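Local coordinates for histidine phosphotransfer protein (Medicago truncatula, PDB 4G78), which probably relays phosphoryl groups between cytokinin sensor histidine kinases and response regulators in a plant two-component signalling pathway, at residues 25-28 against 29-32; 41-44 against 45-49. All coordinates share one frame; numbering follows the deposited sequence.

Contact 1: 25-28 against 29-32; sequences DDQF and SQLQ
The N-terminal turn of helix 26-32, a short helix in this all-helical phosphotransfer protein, is braced on its outer surface by D26 and Q30, one helical turn apart. Two bonds join them. The backbone N of Q30 donates to O of D26 at 2.9 Å, and the side-chain NE2 of Q30 donates to OD2 of D26 at 3.0 Å. The second is almost straight, with an N-H...acceptor angle of 171°; it meets OD2 on its syn side, from somewhat above the carboxylate plane, and the amide and carboxylate planes stand 64° apart. Q30 manages this by bending at chi2 (-60°), which folds its amide back toward the helix start. The other carboxylate oxygen, OD1 of D26, lies 3.5 Å from CB of S29. The turn begins at D25, the N-cap residue, whose OD1 accepts from N of Q27 at 2.9 Å. On the inner side, CE2 of F28 rests 3.6 Å from CG of Q32, and the ring is also packed by helices 6-20, 41-66 and 110-145. The amide of Q27 crosses the L31 side chain at a slant, NE2 of Q27 lying 3.9 Å from CD2 of L31, and NE2 is bonded to the backbone O of S88. Replacing Q30 by an alanine would remove NE2, and OD2 of D26 would probably lose its amide donor, leaving the carboxylate freer to turn. Two aspartates at this N-terminus place negative charge where the helix dipole is likely to welcome it.

Contact 2: 41-44 against 45-49; sequences DFVI and EVMTM
V46 lies one turn beyond F42 on helix 41-66, a long helix of the histidine phosphotransfer bundle, and its methyl CG2 sits over one face of the F42 ring. Followed outward, the V46 side chain starts at CB, which passes 3.7 Å from the backbone O of F42. From CB the two methyls part. CG1 is anti to the backbone N (chi1 167°), which turns CG2 back toward the preceding turn. There CG2 comes within 3.4 Å of O of F42, and its nearest ring atoms are CE1 of F42 at 3.7 Å and CZ of F42 at 3.8 Å. The ring centroid of F42 is 4.0 Å from CG2 of V46, only 25° off the ring normal, which identifies a CH-pi contact; the methyl is displaced toward the rim. The backbone bond from N of V46 to O of F42, 3.0 Å at 170°, is the helical bond that spans the same turn. Beyond the pair, F42 reaches L31 of helix 26-32 and V46 reaches V89 of helix 72-89, a chain of apolar contacts across three helices. On another side of the helix, I44 packs on F135 and Q139 of helix 110-145. Its backbone carbonyl takes a bond from N of T48 and is also hydrated: a water donates to O of I44 at 2.9 Å.

Overall arrangement
Contact 1 closes before contact 2 opens: helix 26-32 and helix 41-66 are consecutive in the chain, and the two contact centres are about 12 Å apart. They meet directly, as the 3.5 Å approach of O of L31 to CD2 of F42 demonstrates, while the F28 ring of contact 1 packs on V43 of contact 2. Helix 110-145 touches both, through L131 among others. Both also reach the end of helix 72-89: Q27 bonds to S88 and V46 touches V89. Helix 26-32 thus packs on helix 41-66 through these residues, and both touch the C-terminal end of the helix that carries H80, the predicted phosphorylation site.

Contact 1: 25-28 against 29-32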
ATOM      1  N   ASP A  25      -6.798  -5.827  -2.376  1.00  7.88           N
ATOM      2  CA  ASP A  25      -7.758  -6.299  -3.341  1.00  7.84           C
ATOM      3  C   ASP A  25      -7.098  -7.268  -4.319  1.00  7.63           C
ATOM      4  O   ASP A  25      -5.934  -7.628  -4.184  1.00  8.17           O
ATOM      5  CB  ASP A  25      -8.461  -5.121  -4.061  1.00  8.95           C
ATOM      6  CG  ASP A  25      -7.566  -4.292  -4.968  1.00  9.72           C
ATOM      7  OD1 ASP A  25      -6.729  -4.859  -5.699  1.00  9.86           O
ATOM      8  OD2 ASP A  25      -7.670  -3.071  -4.931  1.00 14.35           O
ATOM      9  N   ASP A  26      -7.883  -7.718  -5.286  1.00  7.99           N
ATOM     10  CA  ASP A  26      -7.439  -8.794  -6.148  1.00  8.34           C
ATOM     11  C   ASP A  26      -6.146  -8.494  -6.921  1.00  8.22           C
ATOM     12  O   ASP A  26      -5.487  -9.433  -7.337  1.00  9.30           O
ATOM     13  CB  ASP A  26      -8.534  -9.151  -7.175  1.00  9.67           C
ATOM     14  CG  ASP A  26      -8.210 -10.453  -7.886  1.00 10.04           C
ATOM     15  OD1 ASP A  26      -8.192 -11.506  -7.197  1.00 11.16           O
ATOM     16  OD2 ASP A  26      -8.007 -10.433  -9.101  1.00 11.44           O
ATOM     17  N   GLN A  27      -5.778  -7.237  -7.144  1.00  8.59           N
ATOM     18  CA  GLN A  27      -4.453  -7.044  -7.772  1.00  8.80           C
ATOM     19  C   GLN A  27      -3.355  -7.588  -6.940  1.00  8.79           C
ATOM     20  O   GLN A  27      -2.340  -8.108  -7.474  1.00  9.95           O
ATOM     21  CB  GLN A  27      -4.239  -5.590  -8.162  1.00  9.45           C
ATOM     22  CG  GLN A  27      -2.805  -5.325  -8.684  1.00 10.24           C
ATOM     23  CD  GLN A  27      -2.397  -6.103  -9.911  1.00 11.56           C
ATOM     24  OE1 GLN A  27      -3.219  -6.730 -10.583  1.00 12.67           O
ATOM     25  NE2 GLN A  27      -1.139  -6.031 -10.181  1.00 13.80           N
ATOM     26  N   PHE A  28      -3.465  -7.516  -5.610  1.00  8.36           N
ATOM     27  CA  PHE A  28      -2.473  -8.127  -4.752  1.00  8.46           C
ATOM     28  C   PHE A  28      -2.469  -9.653  -4.960  1.00  8.72           C
ATOM     29  O   PHE A  28      -1.445 -10.299  -5.048  1.00 10.00           O
ATOM     30  CB  PHE A  28      -2.694  -7.760  -3.294  1.00  8.75           C
ATOM     31  CG  PHE A  28      -1.610  -8.268  -2.397  1.00  9.91           C
ATOM     32  CD1 PHE A  28      -0.411  -7.529  -2.296  1.00 12.27           C
ATOM     33  CD2 PHE A  28      -1.766  -9.437  -1.682  1.00 11.81           C
ATOM     34  CE1 PHE A  28       0.569  -8.044  -1.473  1.00 15.49           C
ATOM     35  CE2 PHE A  28      -0.736  -9.891  -0.845  1.00 14.91           C
ATOM     36  CZ  PHE A  28       0.412  -9.144  -0.743  1.00 17.19           C
ATOM     37  N   SER A  29      -3.691 -10.240  -5.011  1.00  9.00           N
ATOM     38  CA  SER A  29      -3.792 -11.661  -5.296  1.00  9.69           C
ATOM     39  C   SER A  29      -3.102 -12.019  -6.616  1.00 10.07           C
ATOM     40  O   SER A  29      -2.485 -13.093  -6.713  1.00 11.63           O
ATOM     41  CB  SER A  29      -5.285 -12.060  -5.372  1.00 10.30           C
ATOM     42  OG  SER A  29      -5.983 -11.720  -4.218  1.00 11.20           O
ATOM     43  N   GLN A  30      -3.249 -11.186  -7.607  1.00 10.13           N
ATOM     44  CA  GLN A  30      -2.569 -11.429  -8.918  1.00 11.50           C
ATOM     45  C   GLN A  30      -1.085 -11.470  -8.716  1.00 11.64           C
ATOM     46  O   GLN A  30      -0.391 -12.273  -9.349  1.00 14.88           O
ATOM     47  CB  GLN A  30      -2.954 -10.384  -9.924  1.00 13.11           C
ATOM     48  CG  GLN A  30      -4.398 -10.394 -10.324  1.00 15.63           C
ATOM     49  CD  GLN A  30      -4.865 -11.636 -10.930  1.00 19.23           C
ATOM     50  OE1 GLN A  30      -4.096 -12.283 -11.686  1.00 24.16           O
ATOM     51  NE2 GLN A  30      -6.033 -12.109 -10.636  1.00 23.06           N
ATOM     52  N   LEU A  31      -0.524 -10.570  -7.935  1.00 10.71           N
ATOM     53  CA  LEU A  31       0.938 -10.599  -7.653  1.00 11.14           C
ATOM     54  C   LEU A  31       1.321 -11.863  -6.992  1.00 12.45           C
ATOM     55  O   LEU A  31       2.454 -12.347  -7.186  1.00 14.95           O
ATOM     56  CB  LEU A  31       1.330  -9.402  -6.857  1.00 11.47           C
ATOM     57  CG  LEU A  31       1.179  -8.034  -7.451  1.00 12.74           C
ATOM     58  CD1 LEU A  31       1.572  -6.962  -6.411  1.00 16.57           C
ATOM     59  CD2 LEU A  31       1.966  -7.896  -8.794  1.00 14.76           C
ATOM     60  N   GLN A  32       0.488 -12.372  -6.081  1.00 13.03           N
ATOM     61  CA  GLN A  32       0.812 -13.532  -5.278  1.00 16.92           C
ATOM     62  C   GLN A  32       0.591 -14.854  -5.984  1.00 20.49           C
ATOM     63  O   GLN A  32       1.074 -15.888  -5.484  1.00 29.61           O
ATOM     64  CB  GLN A  32      -0.080 -13.626  -4.027  1.00 17.71           C
ATOM     65  CG  GLN A  32       0.196 -12.552  -3.106  1.00 19.97           C
ATOM     66  CD  GLN A  32      -0.575 -12.965  -1.854  1.00 23.85           C
ATOM     67  OE1 GLN A  32       0.113 -13.229  -0.863  1.00 29.33           O
ATOM     68  NE2 GLN A  32      -1.842 -13.089  -2.033  1.00 34.26           N
TER

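Contact 2: 41-44 against 45-49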
ATOM      1  N   ASP A  41       8.909 -14.075  -3.321  0.60 16.52           N
ATOM      2  CA  ASP A  41       9.710 -12.867  -3.230  0.60 14.84           C
ATOM      3  C   ASP A  41       9.361 -11.943  -4.377  0.60 15.30           C
ATOM      4  O   ASP A  41       9.608 -10.855  -4.117  0.60 17.08           O
ATOM      5  CB  ASP A  41      11.159 -13.230  -3.128  0.60 15.06           C
ATOM      6  CG  ASP A  41      11.619 -14.003  -1.973  0.60 19.50           C
ATOM      7  OD1 ASP A  41      11.080 -13.951  -0.862  0.60 28.79           O
ATOM      8  OD2 ASP A  41      12.699 -14.680  -2.074  0.60 21.87           O
ATOM      9  N   PHE A  42       8.589 -12.461  -5.394  1.00 17.99           N
ATOM     10  CA  PHE A  42       8.271 -11.482  -6.397  1.00 14.88           C
ATOM     11  C   PHE A  42       7.431 -10.374  -5.795  1.00 11.90           C
ATOM     12  O   PHE A  42       7.642  -9.194  -6.017  1.00 11.49           O
ATOM     13  CB  PHE A  42       7.541 -12.210  -7.594  1.00 13.52           C
ATOM     14  CG  PHE A  42       6.824 -11.273  -8.500  1.00 10.82           C
ATOM     15  CD1 PHE A  42       7.487 -10.370  -9.322  1.00 10.47           C
ATOM     16  CD2 PHE A  42       5.454 -11.287  -8.529  1.00 12.14           C
ATOM     17  CE1 PHE A  42       6.738  -9.582 -10.200  1.00 11.10           C
ATOM     18  CE2 PHE A  42       4.747 -10.489  -9.394  1.00 13.21           C
ATOM     19  CZ  PHE A  42       5.387  -9.647 -10.230  1.00 11.37           C
ATOM     20  N   VAL A  43       6.409 -10.762  -5.013  1.00 11.97           N
ATOM     21  CA  VAL A  43       5.532  -9.734  -4.411  0.51 11.56           C
ATOM     22  C   VAL A  43       6.300  -8.850  -3.467  1.00 10.40           C
ATOM     23  O   VAL A  43       6.040  -7.651  -3.405  1.00 10.74           O
ATOM     24  CB  VAL A  43       4.231 -10.378  -3.830  0.51 12.43           C
ATOM     25  CG1 VAL A  43       4.444 -11.313  -2.647  0.51 14.47           C
ATOM     26  CG2 VAL A  43       3.170  -9.319  -3.475  0.51 12.13           C
ATOM     27  N   ILE A  44       7.266  -9.404  -2.714  1.00 11.36           N
ATOM     28  CA  ILE A  44       8.092  -8.602  -1.822  1.00 11.72           C
ATOM     29  C   ILE A  44       8.897  -7.593  -2.628  1.00 11.26           C
ATOM     30  O   ILE A  44       9.017  -6.437  -2.231  1.00 12.40           O
ATOM     31  CB  ILE A  44       8.976  -9.450  -0.873  1.00 14.53           C
ATOM     32  CG1 ILE A  44       8.093 -10.372  -0.018  1.00 17.56           C
ATOM     33  CG2 ILE A  44       9.903  -8.590  -0.056  1.00 18.51           C
ATOM     34  CD1 ILE A  44       8.824 -11.355   0.859  1.00 19.06           C
ATOM     35  N   GLU A  45       9.485  -8.040  -3.748  1.00 11.22           N
ATOM     36  CA  GLU A  45      10.276  -7.153  -4.607  1.00 11.68           C
ATOM     37  C   GLU A  45       9.397  -5.973  -5.099  1.00 10.90           C
ATOM     38  O   GLU A  45       9.822  -4.820  -5.095  1.00 12.51           O
ATOM     39  CB  GLU A  45      10.967  -7.839  -5.734  1.00 13.74           C
ATOM     40  CG  GLU A  45      11.984  -8.875  -5.280  1.00 18.21           C
ATOM     41  CD  GLU A  45      13.108  -8.457  -4.322  1.00 20.52           C
ATOM     42  OE1 GLU A  45      14.048  -7.856  -4.889  1.00 32.49           O
ATOM     43  OE2 GLU A  45      13.001  -8.742  -3.129  1.00 37.23           O
ATOM     44  N   VAL A  46       8.220  -6.324  -5.602  1.00  9.36           N
ATOM     45  CA  VAL A  46       7.278  -5.306  -6.095  1.00  8.70           C
ATOM     46  C   VAL A  46       6.918  -4.338  -4.956  1.00  9.08           C
ATOM     47  O   VAL A  46       6.926  -3.112  -5.169  1.00  9.36           O
ATOM     48  CB  VAL A  46       6.037  -5.950  -6.666  1.00  8.39           C
ATOM     49  CG1 VAL A  46       4.930  -4.947  -6.896  1.00  9.02           C
ATOM     50  CG2 VAL A  46       6.340  -6.683  -7.978  1.00 10.22           C
ATOM     51  N   MET A  47       6.561  -4.863  -3.802  1.00  9.32           N
ATOM     52  CA  MET A  47       6.121  -3.999  -2.729  0.53 11.32           C
ATOM     53  C   MET A  47       7.258  -3.094  -2.270  1.00  9.91           C
ATOM     54  O   MET A  47       6.967  -1.965  -1.886  1.00 10.83           O
ATOM     55  CB  MET A  47       5.524  -4.796  -1.579  0.53 10.76           C
ATOM     56  CG  MET A  47       4.161  -5.405  -1.899  0.53  9.39           C
ATOM     57  SD  MET A  47       2.945  -4.611  -2.964  0.53 12.49           S
ATOM     58  CE  MET A  47       1.494  -4.942  -2.110  0.53 28.08           C
ATOM     59  N   THR A  48       8.506  -3.551  -2.261  1.00 10.60           N
ATOM     60  CA  THR A  48       9.601  -2.672  -1.842  1.00 11.69           C
ATOM     61  C   THR A  48       9.693  -1.487  -2.834  1.00 10.01           C
ATOM     62  O   THR A  48       9.902  -0.348  -2.405  1.00 11.26           O
ATOM     63  CB  THR A  48      10.882  -3.488  -1.771  1.00 14.74           C
ATOM     64  OG1 THR A  48      10.783  -4.447  -0.804  1.00 19.20           O
ATOM     65  CG2 THR A  48      12.081  -2.545  -1.555  1.00 21.37           C
ATOM     66  N   MET A  49       9.539  -1.746  -4.097  1.00  9.70           N
ATOM     67  CA  MET A  49       9.539  -0.665  -5.111  1.00  9.71           C
ATOM     68  C   MET A  49       8.412   0.323  -4.829  1.00  9.12           C
ATOM     69  O   MET A  49       8.593   1.529  -4.901  1.00  9.88           O
ATOM     70  CB  MET A  49       9.451  -1.273  -6.498  1.00  9.85           C
ATOM     71  CG  MET A  49      10.687  -2.018  -6.913  1.00 10.22           C
ATOM     72  SD  MET A  49      10.380  -2.919  -8.475  1.00 10.75           S
ATOM     73  CE  MET A  49      11.985  -3.687  -8.660  1.00 13.43           C
TER
HETATM   74  O   HOH W   1       8.824  -5.537   0.497  0.32 14.28           O